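Local atomic coordinates of subclass B3 metallo-beta-lactamase (PDB entry 7LUU), a protein that binds two zinc ions and, as a subclass B3 metallo-beta-lactamase, probably hydrolyses the beta-lactam ring of antibiotics. Residues 80-85 with 108-113. Numbering follows the deposited sequence.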
ATOM      1  N   LEU A  80       1.483  11.112  -1.687  1.00 12.65           N
ATOM      2  CA  LEU A  80       0.587  12.147  -2.236  1.00 12.95           C
ATOM      3  C   LEU A  80       1.208  12.580  -3.556  1.00 15.62           C
ATOM      4  O   LEU A  80       2.404  12.884  -3.607  1.00 15.94           O
ATOM      5  CB  LEU A  80       0.448  13.352  -1.278  1.00 15.35           C
ATOM      6  CG  LEU A  80      -0.382  14.443  -1.910  1.00 12.99           C
ATOM      7  CD1 LEU A  80      -1.887  14.028  -1.757  1.00 16.38           C
ATOM      8  CD2 LEU A  80      -0.081  15.709  -1.084  1.00 17.00           C
ATOM      9  N   ILE A  81       0.431  12.502  -4.632  1.00 13.46           N
ATOM     10  CA  ILE A  81       0.898  12.917  -5.966  1.00 15.35           C
ATOM     11  C   ILE A  81       0.077  14.105  -6.405  1.00 16.89           C
ATOM     12  O   ILE A  81      -1.158  14.020  -6.458  1.00 14.90           O
ATOM     13  CB  ILE A  81       0.746  11.778  -7.001  1.00 15.88           C
ATOM     14  CG1 ILE A  81       1.458  10.518  -6.492  1.00 19.09           C
ATOM     15  CG2 ILE A  81       1.257  12.231  -8.425  1.00 17.76           C
ATOM     16  CD1 ILE A  81       1.091   9.303  -7.343  1.00 16.99           C
ATOM     17  N   ASP A  82       0.748  15.198  -6.753  1.00 15.65           N
ATOM     18  CA  ASP A  82       0.090  16.365  -7.326  1.00 20.14           C
ATOM     19  C   ASP A  82       0.135  16.246  -8.849  1.00 21.07           C
ATOM     20  O   ASP A  82       1.170  16.489  -9.472  1.00 23.11           O
ATOM     21  CB  ASP A  82       0.751  17.640  -6.816  1.00 20.91           C
ATOM     22  CG  ASP A  82       0.205  18.877  -7.484  1.00 27.20           C
ATOM     23  OD1 ASP A  82      -0.795  18.727  -8.218  1.00 24.14           O
ATOM     24  OD2 ASP A  82       0.870  19.969  -7.330  1.00 30.62           O
ATOM     25  N   THR A  83      -1.016  15.947  -9.477  1.00 19.34           N
ATOM     26  CA  THR A  83      -1.003  15.592 -10.893  1.00 21.91           C
ATOM     27  C   THR A  83      -1.174  16.794 -11.818  1.00 26.49           C
ATOM     28  O   THR A  83      -1.040  16.642 -13.032  1.00 27.11           O
ATOM     29  CB  THR A  83      -2.129  14.615 -11.210  1.00 24.16           C
ATOM     30  OG1 THR A  83      -3.363  15.365 -11.146  1.00 22.64           O
ATOM     31  CG2 THR A  83      -2.225  13.463 -10.139  1.00 17.11           C
ATOM     32  N   GLY A  84      -1.494  17.948 -11.272  1.00 23.57           N
ATOM     33  CA  GLY A  84      -1.845  19.118 -12.053  1.00 24.60           C
ATOM     34  C   GLY A  84      -3.331  19.243 -12.313  1.00 29.72           C
ATOM     35  O   GLY A  84      -3.794  20.331 -12.689  1.00 29.37           O
ATOM     36  N   ALA A  85      -4.091  18.176 -12.080  1.00 25.47           N
ATOM     37  CA  ALA A  85      -5.547  18.127 -12.215  1.00 26.73           C
ATOM     38  C   ALA A  85      -6.164  17.392 -11.034  1.00 25.00           C
ATOM     39  O   ALA A  85      -7.181  16.706 -11.144  1.00 25.69           O
ATOM     40  CB  ALA A  85      -5.966  17.448 -13.503  1.00 30.45           C
ATOM     41  N   LEU A 108       1.855  20.692   3.644  1.00 18.25           N
ATOM     42  CA  LEU A 108       2.526  20.853   2.356  1.00 18.63           C
ATOM     43  C   LEU A 108       1.909  21.955   1.504  1.00 20.43           C
ATOM     44  O   LEU A 108       2.418  22.195   0.399  1.00 24.75           O
ATOM     45  CB  LEU A 108       2.488  19.543   1.569  1.00 15.87           C
ATOM     46  CG  LEU A 108       3.302  18.379   2.182  1.00 17.65           C
ATOM     47  CD1 LEU A 108       3.092  17.111   1.287  1.00 20.71           C
ATOM     48  CD2 LEU A 108       4.796  18.761   2.150  1.00 17.85           C
ATOM     49  N   GLY A 109       0.797  22.553   1.937  1.00 19.68           N
ATOM     50  CA  GLY A 109       0.145  23.616   1.215  1.00 19.02           C
ATOM     51  C   GLY A 109      -0.971  23.183   0.316  1.00 21.52           C
ATOM     52  O   GLY A 109      -1.430  23.984  -0.504  1.00 21.76           O
ATOM     53  N   PHE A 110      -1.454  21.950   0.458  1.00 17.75           N
ATOM     54  CA  PHE A 110      -2.493  21.433  -0.423  1.00 17.48           C
ATOM     55  C   PHE A 110      -3.846  21.406   0.297  1.00 19.96           C
ATOM     56  O   PHE A 110      -3.921  21.351   1.540  1.00 21.45           O
ATOM     57  CB  PHE A 110      -2.126  20.003  -0.870  1.00 17.48           C
ATOM     58  CG  PHE A 110      -0.916  19.932  -1.794  1.00 18.64           C
ATOM     59  CD1 PHE A 110      -1.016  20.359  -3.087  1.00 18.68           C
ATOM     60  CD2 PHE A 110       0.246  19.338  -1.361  1.00 18.54           C
ATOM     61  CE1 PHE A 110       0.053  20.291  -3.961  1.00 23.20           C
ATOM     62  CE2 PHE A 110       1.364  19.272  -2.232  1.00 20.00           C
ATOM     63  CZ  PHE A 110       1.266  19.746  -3.502  1.00 23.31           C
ATOM     64  N   ASP A 111      -4.921  21.423  -0.511  1.00 19.18           N
ATOM     65  CA  ASP A 111      -6.289  21.306  -0.017  1.00 18.22           C
ATOM     66  C   ASP A 111      -6.720  19.865  -0.210  1.00 16.16           C
ATOM     67  O   ASP A 111      -6.809  19.413  -1.366  1.00 17.96           O
ATOM     68  CB  ASP A 111      -7.205  22.251  -0.795  1.00 17.91           C
ATOM     69  CG  ASP A 111      -8.601  22.320  -0.231  1.00 19.50           C
ATOM     70  OD1 ASP A 111      -9.016  21.421   0.532  1.00 21.58           O
ATOM     71  OD2 ASP A 111      -9.320  23.312  -0.596  1.00 28.53           O
ATOM     72  N   PRO A 112      -7.042  19.142   0.875  1.00 16.90           N
ATOM     73  CA  PRO A 112      -7.483  17.745   0.736  1.00 18.13           C
ATOM     74  C   PRO A 112      -8.729  17.598  -0.106  1.00 18.55           C
ATOM     75  O   PRO A 112      -8.933  16.512  -0.658  1.00 18.33           O
ATOM     76  CB  PRO A 112      -7.756  17.333   2.194  1.00 20.41           C
ATOM     77  CG  PRO A 112      -6.786  18.189   3.001  1.00 17.96           C
ATOM     78  CD  PRO A 112      -6.792  19.504   2.279  1.00 19.08           C
ATOM     79  N   ARG A 113      -9.541  18.651  -0.244  1.00 18.01           N
ATOM     80  CA  ARG A 113     -10.707  18.553  -1.118  1.00 17.71           C
ATOM     81  C   ARG A 113     -10.311  18.328  -2.575  1.00 20.16           C
ATOM     82  O   ARG A 113     -11.184  17.952  -3.388  1.00 18.77           O
ATOM     83  CB  ARG A 113     -11.552  19.827  -1.001  1.00 19.85           C
ATOM     84  CG  ARG A 113     -12.303  19.880   0.345  1.00 21.25           C
ATOM     85  CD  ARG A 113     -13.047  21.244   0.533  1.00 18.19           C
ATOM     86  NE  ARG A 113     -12.052  22.277   0.670  1.00 19.83           N
ATOM     87  CZ  ARG A 113     -12.374  23.519   0.974  1.00 22.73           C
ATOM     88  NH1 ARG A 113     -11.408  24.400   1.088  1.00 22.44           N
ATOM     89  NH2 ARG A 113     -13.692  23.869   1.122  1.00 21.00           N
TER
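The ring of F110 meets two side chains of the strand ending at D82, L80 near one corner and D82 near another. CD2 of L80 comes obliquely to the ring, 3.7 Å from CD2 of F110, and the same methyl stands 4.2 Å from CD1 of L108, so a single branch of L80 touches both L108 and F110. At D82 the approach is different: OD2 lies at the ring edge, near its plane, 3.5 Å from CE1 of F110, with the carboxylate and ring planes 76° apart. A carboxylate oxygen so placed faces the slightly positive rim of the ring, a probably favourable though weak electrostatic contact.

D82 is held in turn by its own chain. CG lies anti to the backbone N (chi1 174°), which carries OD2 to the ring edge and leaves OD1 within reach of N of G84; OD1 accepts from that N at 3.2 Å, closing an Asx turn, and the donor stands 41° out of the carboxylate plane. A bound glycerol, probably from the crystallisation liquor, hydrogen-bonds to the same oxygen. The chain then continues into an ST turn at T83. Across the contact, G109, with positive phi in a Schellman motif, closes helix 98-107 just before F110.

L80 and D82 alternate with I81, which points to the other side of the sheet. The F110 ring also packs edge-to-face with Y69 of strand 68-70 and rests on V105, while L80 reaches L87 and L89. Thus the loop between helix 98-107 and strand 115-119 is packed against the end of strand 79-82, flanked in the mixed sheet by strands 68-70 and 87-90, away from the zinc site.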